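Local coordinates for five-membered-cyclitol-phosphate synthase (Streptomyces citricolor, PDB 6K96), which is an NAD-binding enzyme of the myo-inositol-1-phosphate synthase family, joining a Rossmann-type nucleotide-binding domain to a sheet that takes part in subunit association, at residues B[42-47]-B[343-348]; B[128-133]-B[138-143]; B[271-276]-B[281-286]. One frame throughout, in Å; residues are numbered along the deposited sequence.

Contact 1 (B[42-47]-B[343-348])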
loop_
_atom_site.group_PDB
_atom_site.type_symbol
_atom_site.label_atom_id
_atom_site.label_comp_id
_atom_site.label_asym_id
_atom_site.label_seq_id
_atom_site.Cartn_x
_atom_site.Cartn_y
_atom_site.Cartn_z
ATOM N N ILE B 42 26.686 -3.912 -4.710
ATOM C CA ILE B 42 27.879 -3.659 -5.564
ATOM C C ILE B 42 27.651 -4.289 -6.940
ATOM O O ILE B 42 27.644 -5.521 -7.010
ATOM C CB ILE B 42 29.106 -4.223 -4.840
ATOM C CG1 ILE B 42 29.207 -3.673 -3.414
ATOM C CG2 ILE B 42 30.362 -3.967 -5.647
ATOM C CD1 ILE B 42 29.123 -2.159 -3.352
ATOM N N LYS B 43 27.453 -3.489 -7.988
ATOM C CA LYS B 43 27.259 -3.992 -9.371
ATOM C C LYS B 43 28.581 -4.516 -9.925
ATOM O O LYS B 43 28.546 -5.495 -10.685
ATOM C CB LYS B 43 26.752 -2.932 -10.355
ATOM C CG LYS B 43 25.933 -3.534 -11.499
ATOM C CD LYS B 43 25.981 -2.904 -12.893
ATOM C CE LYS B 43 26.098 -3.961 -13.997
ATOM N NZ LYS B 43 25.423 -3.602 -15.278
ATOM N N ARG B 44 29.689 -3.844 -9.625
ATOM C CA ARG B 44 31.037 -4.148 -10.186
ATOM C C ARG B 44 32.046 -4.098 -9.044
ATOM O O ARG B 44 32.397 -3.021 -8.594
ATOM C CB ARG B 44 31.424 -3.122 -11.257
ATOM C CG ARG B 44 30.419 -3.003 -12.391
ATOM C CD ARG B 44 31.039 -2.455 -13.680
ATOM N NE ARG B 44 30.024 -2.189 -14.685
ATOM C CZ ARG B 44 29.108 -1.207 -14.585
ATOM N NH1 ARG B 44 29.096 -0.397 -13.529
ATOM N NH2 ARG B 44 28.231 -0.987 -15.562
ATOM N N PRO B 45 32.464 -5.232 -8.464
ATOM C CA PRO B 45 33.305 -5.213 -7.275
ATOM C C PRO B 45 34.728 -4.713 -7.505
ATOM O O PRO B 45 35.412 -4.481 -6.533
ATOM C CB PRO B 45 33.371 -6.692 -6.845
ATOM C CG PRO B 45 32.220 -7.394 -7.550
ATOM C CD PRO B 45 32.008 -6.592 -8.811
ATOM N N ARG B 46 35.157 -4.630 -8.755
ATOM C CA ARG B 46 36.439 -3.974 -9.097
ATOM C C ARG B 46 36.303 -3.197 -10.404
ATOM O O ARG B 46 35.549 -3.635 -11.282
ATOM C CB ARG B 46 37.583 -4.990 -9.074
ATOM C CG ARG B 46 38.338 -4.860 -7.756
ATOM C CD ARG B 46 39.169 -6.037 -7.307
ATOM N NE ARG B 46 39.104 -6.173 -5.857
ATOM C CZ ARG B 46 39.644 -5.326 -4.982
ATOM N NH1 ARG B 46 40.312 -4.261 -5.392
ATOM N NH2 ARG B 46 39.532 -5.567 -3.681
ATOM N N ILE B 47 36.958 -2.041 -10.457
ATOM C CA ILE B 47 37.069 -1.149 -11.646
ATOM C C ILE B 47 38.527 -0.715 -11.737
ATOM O O ILE B 47 39.048 -0.129 -10.763
ATOM C CB ILE B 47 36.151 0.081 -11.547
ATOM C CG1 ILE B 47 34.723 -0.302 -11.161
ATOM C CG2 ILE B 47 36.194 0.862 -12.858
ATOM C CD1 ILE B 47 33.801 0.882 -10.864
ATOM N N GLU B 343 32.152 -1.439 -23.519
ATOM C CA GLU B 343 33.445 -1.291 -24.262
ATOM C C GLU B 343 34.423 -0.473 -23.403
ATOM O O GLU B 343 35.564 -0.913 -23.204
ATOM C CB GLU B 343 33.194 -0.614 -25.612
ATOM C CG GLU B 343 34.335 -0.702 -26.612
ATOM C CD GLU B 343 34.074 -0.098 -27.999
ATOM O OE1 GLU B 343 34.380 -0.787 -29.037
ATOM O OE2 GLU B 343 33.588 1.065 -28.064
ATOM N N ALA B 344 33.955 0.652 -22.864
ATOM C CA ALA B 344 34.707 1.559 -21.970
ATOM C C ALA B 344 35.105 0.859 -20.653
ATOM O O ALA B 344 36.225 1.054 -20.223
ATOM C CB ALA B 344 33.888 2.809 -21.776
ATOM N N TYR B 345 34.234 0.083 -20.004
ATOM C CA TYR B 345 34.554 -0.687 -18.750
ATOM C C TYR B 345 35.639 -1.741 -19.020
ATOM O O TYR B 345 36.636 -1.843 -18.294
ATOM C CB TYR B 345 33.325 -1.404 -18.165
ATOM C CG TYR B 345 32.626 -0.594 -17.109
ATOM C CD1 TYR B 345 33.319 -0.203 -15.966
ATOM C CD2 TYR B 345 31.316 -0.162 -17.270
ATOM C CE1 TYR B 345 32.725 0.577 -14.996
ATOM C CE2 TYR B 345 30.710 0.648 -16.318
ATOM C CZ TYR B 345 31.408 0.979 -15.161
ATOM O OH TYR B 345 30.842 1.730 -14.173
ATOM N N ARG B 346 35.420 -2.526 -20.065
ATOM C CA ARG B 346 36.302 -3.658 -20.480
ATOM C C ARG B 346 37.681 -3.100 -20.880
ATOM O O ARG B 346 38.693 -3.633 -20.360
ATOM C CB ARG B 346 35.557 -4.428 -21.574
ATOM C CG ARG B 346 36.252 -5.665 -22.099
ATOM C CD ARG B 346 35.573 -6.111 -23.385
ATOM N NE ARG B 346 35.513 -5.066 -24.395
ATOM C CZ ARG B 346 36.562 -4.578 -25.087
ATOM N NH1 ARG B 346 37.809 -5.010 -24.899
ATOM N NH2 ARG B 346 36.337 -3.627 -25.977
ATOM N N GLN B 347 37.715 -2.039 -21.711
ATOM C CA GLN B 347 38.981 -1.379 -22.126
ATOM C C GLN B 347 39.672 -0.793 -20.884
ATOM O O GLN B 347 40.883 -0.976 -20.742
ATOM C CB GLN B 347 38.731 -0.354 -23.239
ATOM C CG GLN B 347 38.467 -0.987 -24.608
ATOM C CD GLN B 347 38.265 0.033 -25.710
ATOM O OE1 GLN B 347 37.692 -0.274 -26.758
ATOM N NE2 GLN B 347 38.729 1.260 -25.486
ATOM N N LEU B 348 38.926 -0.162 -19.981
ATOM C CA LEU B 348 39.520 0.545 -18.819
ATOM C C LEU B 348 40.181 -0.465 -17.886
ATOM O O LEU B 348 41.300 -0.184 -17.390
ATOM C CB LEU B 348 38.442 1.326 -18.062
ATOM C CG LEU B 348 38.924 2.059 -16.817
ATOM C CD1 LEU B 348 40.109 2.965 -17.148
ATOM C CD2 LEU B 348 37.776 2.855 -16.219
#

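Contact 2 (B[128-133]-B[138-143]). With NAD (nicotinamide-adenine-dinucleotide), chain G.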
loop_
_atom_site.group_PDB
_atom_site.type_symbol
_atom_site.label_atom_id
_atom_site.label_comp_id
_atom_site.label_asym_id
_atom_site.label_seq_id
_atom_site.Cartn_x
_atom_site.Cartn_y
_atom_site.Cartn_z
ATOM N N LEU B 128 38.705 14.795 -7.207
ATOM C CA LEU B 128 37.904 15.712 -6.375
ATOM C C LEU B 128 36.438 15.395 -6.647
ATOM O O LEU B 128 36.042 15.451 -7.808
ATOM C CB LEU B 128 38.229 17.163 -6.706
ATOM C CG LEU B 128 37.335 18.136 -5.944
ATOM C CD1 LEU B 128 37.655 18.121 -4.482
ATOM C CD2 LEU B 128 37.441 19.525 -6.475
ATOM N N LEU B 129 35.707 14.978 -5.615
ATOM C CA LEU B 129 34.243 14.726 -5.641
ATOM C C LEU B 129 33.503 16.014 -5.248
ATOM O O LEU B 129 33.566 16.460 -4.060
ATOM C CB LEU B 129 33.910 13.585 -4.671
ATOM C CG LEU B 129 32.432 13.199 -4.594
ATOM C CD1 LEU B 129 31.937 12.674 -5.934
ATOM C CD2 LEU B 129 32.210 12.188 -3.487
ATOM N N TYR B 130 32.791 16.586 -6.206
ATOM C CA TYR B 130 31.962 17.775 -5.992
ATOM C C TYR B 130 30.605 17.345 -5.474
ATOM O O TYR B 130 29.820 16.757 -6.260
ATOM C CB TYR B 130 31.836 18.540 -7.309
ATOM C CG TYR B 130 30.966 19.766 -7.218
ATOM C CD1 TYR B 130 31.440 20.917 -6.606
ATOM C CD2 TYR B 130 29.671 19.772 -7.713
ATOM C CE1 TYR B 130 30.661 22.066 -6.524
ATOM C CE2 TYR B 130 28.875 20.907 -7.618
ATOM C CZ TYR B 130 29.376 22.067 -7.042
ATOM O OH TYR B 130 28.614 23.196 -6.977
ATOM N N SER B 131 30.297 17.637 -4.231
ATOM C CA SER B 131 29.071 17.070 -3.612
ATOM C C SER B 131 28.343 18.153 -2.821
ATOM O O SER B 131 27.808 17.852 -1.736
ATOM C CB SER B 131 29.400 15.880 -2.750
ATOM O OG SER B 131 28.295 14.964 -2.698
ATOM N N LEU B 132 28.266 19.342 -3.395
ATOM C CA LEU B 132 27.589 20.526 -2.813
ATOM C C LEU B 132 26.097 20.446 -3.094
ATOM O O LEU B 132 25.635 19.648 -3.906
ATOM C CB LEU B 132 28.160 21.804 -3.458
ATOM C CG LEU B 132 29.365 22.450 -2.769
ATOM C CD1 LEU B 132 30.570 21.548 -2.918
ATOM C CD2 LEU B 132 29.670 23.800 -3.365
ATOM N N PRO B 133 25.324 21.369 -2.488
ATOM C CA PRO B 133 23.916 21.485 -2.826
ATOM C C PRO B 133 23.721 21.719 -4.334
ATOM O O PRO B 133 24.610 22.218 -5.046
ATOM C CB PRO B 133 23.451 22.684 -1.953
ATOM C CG PRO B 133 24.450 22.793 -0.830
ATOM C CD PRO B 133 25.759 22.326 -1.441
ATOM N N TRP B 138 28.267 28.699 -10.073
ATOM C CA TRP B 138 29.598 29.307 -9.802
ATOM C C TRP B 138 30.557 28.299 -9.137
ATOM O O TRP B 138 31.765 28.344 -9.460
ATOM C CB TRP B 138 29.446 30.614 -8.989
ATOM C CG TRP B 138 28.933 30.404 -7.601
ATOM C CD1 TRP B 138 27.637 30.485 -7.171
ATOM C CD2 TRP B 138 29.718 30.012 -6.462
ATOM N NE1 TRP B 138 27.560 30.184 -5.831
ATOM C CE2 TRP B 138 28.827 29.891 -5.374
ATOM C CE3 TRP B 138 31.075 29.725 -6.262
ATOM C CZ2 TRP B 138 29.268 29.499 -4.107
ATOM C CZ3 TRP B 138 31.506 29.346 -5.008
ATOM C CH2 TRP B 138 30.612 29.230 -3.950
ATOM N N ALA B 139 30.071 27.447 -8.222
ATOM C CA ALA B 139 30.945 26.593 -7.375
ATOM C C ALA B 139 31.411 25.395 -8.193
ATOM O O ALA B 139 32.630 25.122 -8.234
ATOM C CB ALA B 139 30.239 26.150 -6.124
ATOM N N ALA B 140 30.471 24.732 -8.862
ATOM C CA ALA B 140 30.735 23.593 -9.767
ATOM C C ALA B 140 31.821 24.027 -10.764
ATOM O O ALA B 140 32.833 23.321 -10.909
ATOM C CB ALA B 140 29.436 23.196 -10.434
ATOM N N ILE B 141 31.669 25.198 -11.389
ATOM C CA ILE B 141 32.713 25.723 -12.329
ATOM C C ILE B 141 34.029 25.893 -11.553
ATOM O O ILE B 141 35.060 25.454 -12.045
ATOM C CB ILE B 141 32.235 27.048 -12.985
ATOM C CG1 ILE B 141 31.438 26.794 -14.266
ATOM C CG2 ILE B 141 33.396 28.003 -13.217
ATOM C CD1 ILE B 141 32.184 25.928 -15.246
ATOM N N ALA B 142 33.971 26.528 -10.378
ATOM C CA ALA B 142 35.137 26.969 -9.577
ATOM C C ALA B 142 35.910 25.749 -9.105
ATOM O O ALA B 142 37.083 25.654 -9.468
ATOM C CB ALA B 142 34.719 27.867 -8.438
ATOM N N TYR B 143 35.291 24.848 -8.337
ATOM C CA TYR B 143 35.956 23.601 -7.898
ATOM C C TYR B 143 36.494 22.838 -9.108
ATOM O O TYR B 143 37.520 22.147 -8.983
ATOM C CB TYR B 143 35.021 22.710 -7.062
ATOM C CG TYR B 143 34.856 23.229 -5.663
ATOM C CD1 TYR B 143 35.841 23.014 -4.715
ATOM C CD2 TYR B 143 33.778 24.007 -5.324
ATOM C CE1 TYR B 143 35.741 23.545 -3.437
ATOM C CE2 TYR B 143 33.677 24.565 -4.065
ATOM C CZ TYR B 143 34.657 24.341 -3.122
ATOM O OH TYR B 143 34.495 24.850 -1.871
HETATM P PA NAD G . 24.158 17.586 1.707
HETATM O O1A NAD G . 23.248 18.747 1.831
HETATM O O2A NAD G . 24.021 16.537 2.776
HETATM O O5B NAD G . 25.677 17.956 1.494
HETATM C C5B NAD G . 25.917 19.330 1.113
HETATM C C4B NAD G . 27.187 19.805 1.769
HETATM O O4B NAD G . 27.807 20.925 1.053
HETATM C C3B NAD G . 26.968 20.309 3.199
HETATM O O3B NAD G . 28.013 19.802 4.018
HETATM C C2B NAD G . 27.115 21.819 3.030
HETATM O O2B NAD G . 27.337 22.298 4.325
HETATM C C1B NAD G . 28.285 21.827 2.042
HETATM N N9A NAD G . 28.603 23.076 1.379
HETATM C C8A NAD G . 27.685 24.060 1.101
HETATM N N7A NAD G . 28.191 25.055 0.408
HETATM C C5A NAD G . 29.515 24.696 0.184
HETATM C C6A NAD G . 30.558 25.352 -0.502
HETATM N N6A NAD G . 30.393 26.515 -1.120
HETATM N N1A NAD G . 31.759 24.716 -0.586
HETATM C C2A NAD G . 31.886 23.536 0.050
HETATM N N3A NAD G . 30.978 22.844 0.735
HETATM C C4A NAD G . 29.787 23.471 0.766
HETATM O O3 NAD G . 23.858 16.905 0.305
HETATM P PN NAD G . 23.944 15.357 -0.120
HETATM O O1N NAD G . 25.295 14.869 0.237
HETATM O O2N NAD G . 22.673 14.773 0.416
HETATM O O5D NAD G . 23.858 15.494 -1.725
HETATM C C5D NAD G . 24.930 16.267 -2.405
HETATM C C4D NAD G . 24.504 16.584 -3.807
HETATM O O4D NAD G . 24.337 15.384 -4.598
HETATM C C3D NAD G . 23.167 17.337 -3.869
HETATM O O3D NAD G . 23.263 18.280 -4.914
HETATM C C2D NAD G . 22.195 16.262 -4.350
HETATM O O2D NAD G . 21.087 16.703 -5.112
HETATM C C1D NAD G . 23.088 15.465 -5.300
HETATM N N1N NAD G . 22.463 14.138 -5.584
HETATM C C2N NAD G . 22.019 13.325 -4.487
HETATM C C3N NAD G . 21.266 12.181 -4.692
HETATM C C7N NAD G . 20.871 11.355 -3.482
HETATM O O7N NAD G . 21.321 11.639 -2.379
HETATM N N7N NAD G . 20.026 10.344 -3.662
HETATM C C4N NAD G . 20.922 11.868 -6.006
HETATM C C5N NAD G . 21.502 12.558 -7.064
HETATM C C6N NAD G . 22.194 13.733 -6.837
#

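Contact 3 (B[271-276]-B[281-286])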
loop_
_atom_site.group_PDB
_atom_site.type_symbol
_atom_site.label_atom_id
_atom_site.label_comp_id
_atom_site.label_asym_id
_atom_site.label_seq_id
_atom_site.Cartn_x
_atom_site.Cartn_y
_atom_site.Cartn_z
ATOM N N ASN B 271 0.804 5.899 -8.116
ATOM C CA ASN B 271 -0.515 5.409 -8.566
ATOM C C ASN B 271 -0.479 5.386 -10.084
ATOM O O ASN B 271 0.012 6.370 -10.664
ATOM C CB ASN B 271 -1.678 6.288 -8.117
ATOM C CG ASN B 271 -2.993 5.645 -8.487
ATOM O OD1 ASN B 271 -3.692 6.105 -9.382
ATOM N ND2 ASN B 271 -3.283 4.512 -7.869
ATOM N N ILE B 272 -0.916 4.282 -10.672
ATOM C CA ILE B 272 -1.130 4.158 -12.137
ATOM C C ILE B 272 -2.498 3.558 -12.336
ATOM O O ILE B 272 -2.792 2.635 -11.651
ATOM C CB ILE B 272 -0.059 3.322 -12.848
ATOM C CG1 ILE B 272 1.337 3.911 -12.675
ATOM C CG2 ILE B 272 -0.469 3.137 -14.303
ATOM C CD1 ILE B 272 2.399 2.883 -12.755
ATOM N N GLU B 273 -3.289 4.167 -13.207
ATOM C CA GLU B 273 -4.685 3.787 -13.481
ATOM C C GLU B 273 -4.740 3.527 -14.965
ATOM O O GLU B 273 -4.829 4.470 -15.711
ATOM C CB GLU B 273 -5.665 4.888 -13.062
ATOM C CG GLU B 273 -5.739 5.098 -11.556
ATOM C CD GLU B 273 -6.226 3.892 -10.726
ATOM O OE1 GLU B 273 -6.995 3.009 -11.256
ATOM O OE2 GLU B 273 -5.823 3.827 -9.517
ATOM N N GLY B 274 -4.682 2.262 -15.361
ATOM C CA GLY B 274 -4.770 1.867 -16.779
ATOM C C GLY B 274 -6.177 1.510 -17.155
ATOM O O GLY B 274 -7.040 1.378 -16.287
ATOM N N LEU B 275 -6.401 1.316 -18.429
ATOM C CA LEU B 275 -7.682 0.754 -18.913
ATOM C C LEU B 275 -7.289 -0.387 -19.851
ATOM O O LEU B 275 -6.287 -0.252 -20.618
ATOM C CB LEU B 275 -8.570 1.799 -19.605
ATOM C CG LEU B 275 -8.821 3.104 -18.826
ATOM C CD1 LEU B 275 -9.268 4.246 -19.746
ATOM C CD2 LEU B 275 -9.841 2.899 -17.701
ATOM N N GLY B 276 -7.986 -1.506 -19.730
ATOM C CA GLY B 276 -7.655 -2.677 -20.549
ATOM C C GLY B 276 -8.830 -2.984 -21.408
ATOM O O GLY B 276 -9.599 -2.045 -21.683
ATOM N N PRO B 281 -10.663 -1.184 -15.354
ATOM C CA PRO B 281 -9.472 -0.605 -14.765
ATOM C C PRO B 281 -8.366 -1.620 -14.451
ATOM O O PRO B 281 -8.631 -2.698 -13.923
ATOM C CB PRO B 281 -9.946 0.022 -13.442
ATOM C CG PRO B 281 -11.446 0.086 -13.566
ATOM C CD PRO B 281 -11.836 -1.049 -14.479
ATOM N N VAL B 282 -7.138 -1.223 -14.747
ATOM C CA VAL B 282 -5.921 -1.867 -14.224
ATOM C C VAL B 282 -5.334 -0.891 -13.220
ATOM O O VAL B 282 -4.931 0.204 -13.687
ATOM C CB VAL B 282 -4.982 -2.147 -15.408
ATOM C CG1 VAL B 282 -3.618 -2.637 -14.966
ATOM C CG2 VAL B 282 -5.661 -3.111 -16.355
ATOM N N SER B 283 -5.329 -1.220 -11.926
ATOM C CA SER B 283 -4.865 -0.280 -10.866
ATOM C C SER B 283 -3.497 -0.695 -10.294
ATOM O O SER B 283 -3.338 -1.882 -10.104
ATOM C CB SER B 283 -5.909 -0.189 -9.809
ATOM O OG SER B 283 -7.025 0.482 -10.364
ATOM N N ILE B 284 -2.546 0.232 -10.085
ATOM C CA ILE B 284 -1.262 -0.042 -9.387
ATOM C C ILE B 284 -1.048 1.015 -8.298
ATOM O O ILE B 284 -1.166 2.190 -8.565
ATOM C CB ILE B 284 -0.083 -0.148 -10.374
ATOM C CG1 ILE B 284 -0.364 -1.239 -11.420
ATOM C CG2 ILE B 284 1.256 -0.424 -9.690
ATOM C CD1 ILE B 284 0.810 -1.544 -12.320
ATOM N N ASP B 285 -0.747 0.572 -7.088
ATOM C CA ASP B 285 -0.381 1.416 -5.940
ATOM C C ASP B 285 0.991 0.917 -5.533
ATOM O O ASP B 285 1.133 -0.270 -5.463
ATOM C CB ASP B 285 -1.473 1.322 -4.878
ATOM C CG ASP B 285 -2.686 2.179 -5.225
ATOM O OD1 ASP B 285 -2.468 3.393 -5.642
ATOM O OD2 ASP B 285 -3.837 1.669 -5.133
ATOM N N LEU B 286 1.985 1.773 -5.365
ATOM C CA LEU B 286 3.342 1.323 -4.992
ATOM C C LEU B 286 3.888 2.261 -3.891
ATOM O O LEU B 286 3.496 3.396 -3.864
ATOM C CB LEU B 286 4.229 1.253 -6.238
ATOM C CG LEU B 286 5.677 0.880 -5.965
ATOM C CD1 LEU B 286 6.299 0.182 -7.177
ATOM C CD2 LEU B 286 6.541 2.059 -5.599
#

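Contact 1 (B[42-47]-B[343-348])
R44 lays its guanidinium flat on one face of the Y345 ring, the group centres 3.6 Å apart and the planes 21° from parallel, a stack of the cation-pi kind. The chain, extended from CG to NE, crosses the tyrosine at about a right angle, and its CD also lies over the ring: R44 CD sits 3.8 Å from the Y345 centroid in a CH-pi contact. R44 NH1 comes within 2.8 Å of Y345 OH, but the hydroxyl lies over the guanidinium face, too poor an angle for a hydrogen bond. At the ring edge, I47 CG2 meets Y345 CE1 at 4.1 Å, and the same methyl reaches L348 CD2 at 4.2 Å. Branched I47 thus suits a place beside both a ring and a leucine. Y345 and L348, about one turn apart on helix 338-353, offer one surface to the loop that leads into the small antiparallel pair 46-47/50-51. Behind the stack, K43 CD lies over the rim of the opposite guanidinium face. Helix 292-313 supplies the polar anchor: D302 OD1 forms a salt bridge with R44 NH1 and a weak hydrogen bond with Y345 OH, while R305 donates to the R44 carbonyl.

Contact 2 (B[128-133]-B[138-143])
Y130 turns a face of its ring to A140, whose CA stands 3.8 Å from the ring centroid, 28° off the normal, in a CH-pi contact. The small alanines of the helix let the ring come this close: Y130 OH lies 3.5 Å from A139 CB, and Y130 CZ is 3.6 Å from A140 CB. With CG anti to the backbone nitrogen (chi1 178°), the tyrosine reaches straight from the strand to the helix backbone; its hydroxyl nears the A140 amide, but at an angle too poor for a hydrogen bond. Y143 is turned differently. It crosses Y130 at about a right angle and brings CD2 to the edge of that ring, near its plane, 3.9 Å from Y130 CE1. L128 packs against the root of Y143, its CD2 4.0 Å from Y143 CB. L132 has two tasks: its CD2 packs on A139 CB at 3.7 Å, while its branches also lie against the adenine of NAD. Its carbonyl oxygen accepts a hydrogen bond of 2.9 Å from NAD O3D, so this one residue touches the adenine and the ribose on the nicotinamide side. Y143 OH accepts from the L101 amide and lies near the adenine N1A. W138 and P133 border the same pocket. A dinucleotide lying across the C-terminal ends of the parallel strands is as in Rossmann-fold domains. Segments 128-130 and 138-143 run antiparallel (175°), their axes 9.9 Å apart at the closest, within the beta-alpha-beta unit 127-130, 137-149, 153-156. Strands 5-10 and 153-156 flank 127-130 in the parallel sheet, and L128 packs on A8 and F154. Alternate residues L129 and S131 face away from helix 137-149, touching I16 and N15 of helix 14-31.

Contact 3 (B[271-276]-B[281-286])
N271 and D285 lie side by side at a non-hydrogen-bonded pair, and ND2 of N271 donates to D285 OD1 at 2.6 Å. The acceptor is near the amide plane, but the donor stands above the carboxylate plane, 39° out of it. The same ND2 makes a second, in-strand bond of 3.1 Å to E273 OE2. An amide suits this place because one nitrogen can serve two carboxylates; the short bond to D285 OD1 argues for the nitrogen on this side. The E273 chain is bent at chi2 (-62°), which brings OE1 to the next cross-strand partner: S283 OG donates to E273 OE1 at 2.7 Å, on the syn side. D285 OD1 has a further partner in K287 of the third subunit, a salt bridge that probably eases the closeness of two acidic residues.

Two hydrogen-bonded pairs join the backbones. I272 and I284 exchange both bonds, I272 N to I284 O at 3.0 Å and I284 N to I272 O at 2.9 Å. G274 N gives 2.7 Å to V282 O; the return bond, V282 N to G274 O at 3.0 Å, is straight at its hydrogen, but the donor stands above the carbonyl plane, 60° out of it. The backbones of N271, E273 and L275 bond instead to strand 207-217, where S211 OG also bonds to N271 O. P281, which has no N-H to offer, occupies a non-hydrogen-bonded position opposite L275.

On the other sheet face I272, V282 and I284 gather, branched residues well suited to strands, with side-chainless G274 beside V282. I272 packs on L197 and L201 of helix 190-203. Residues 283-286 pair antiparallel with a strand of the second subunit. This is an antiparallel beta hairpin inside a mixed sheet that continues across a subunit interface.

Overall arrangement
Contact 2 lies in the nucleotide-binding domain, where it forms part of the NAD pocket; the L132 side chain is about 11 Å from the bound sodium ion. Contact 1 packs strand 46-47 and the loop before it onto helix 338-353, its centre about 26 Å from that of contact 2. It joins segments nearly 300 residues apart in the chain, and both other contacts fall between them. Contact 3 lies about 32 Å from the chain centre, its centre about 41 Å from that of contact 2, on the opposite side of the chain. Contacts 1 and 3, nearest atoms about 20 Å apart, both meet the second subunit: I42 packs on W277 of that chain, in its hairpin turn.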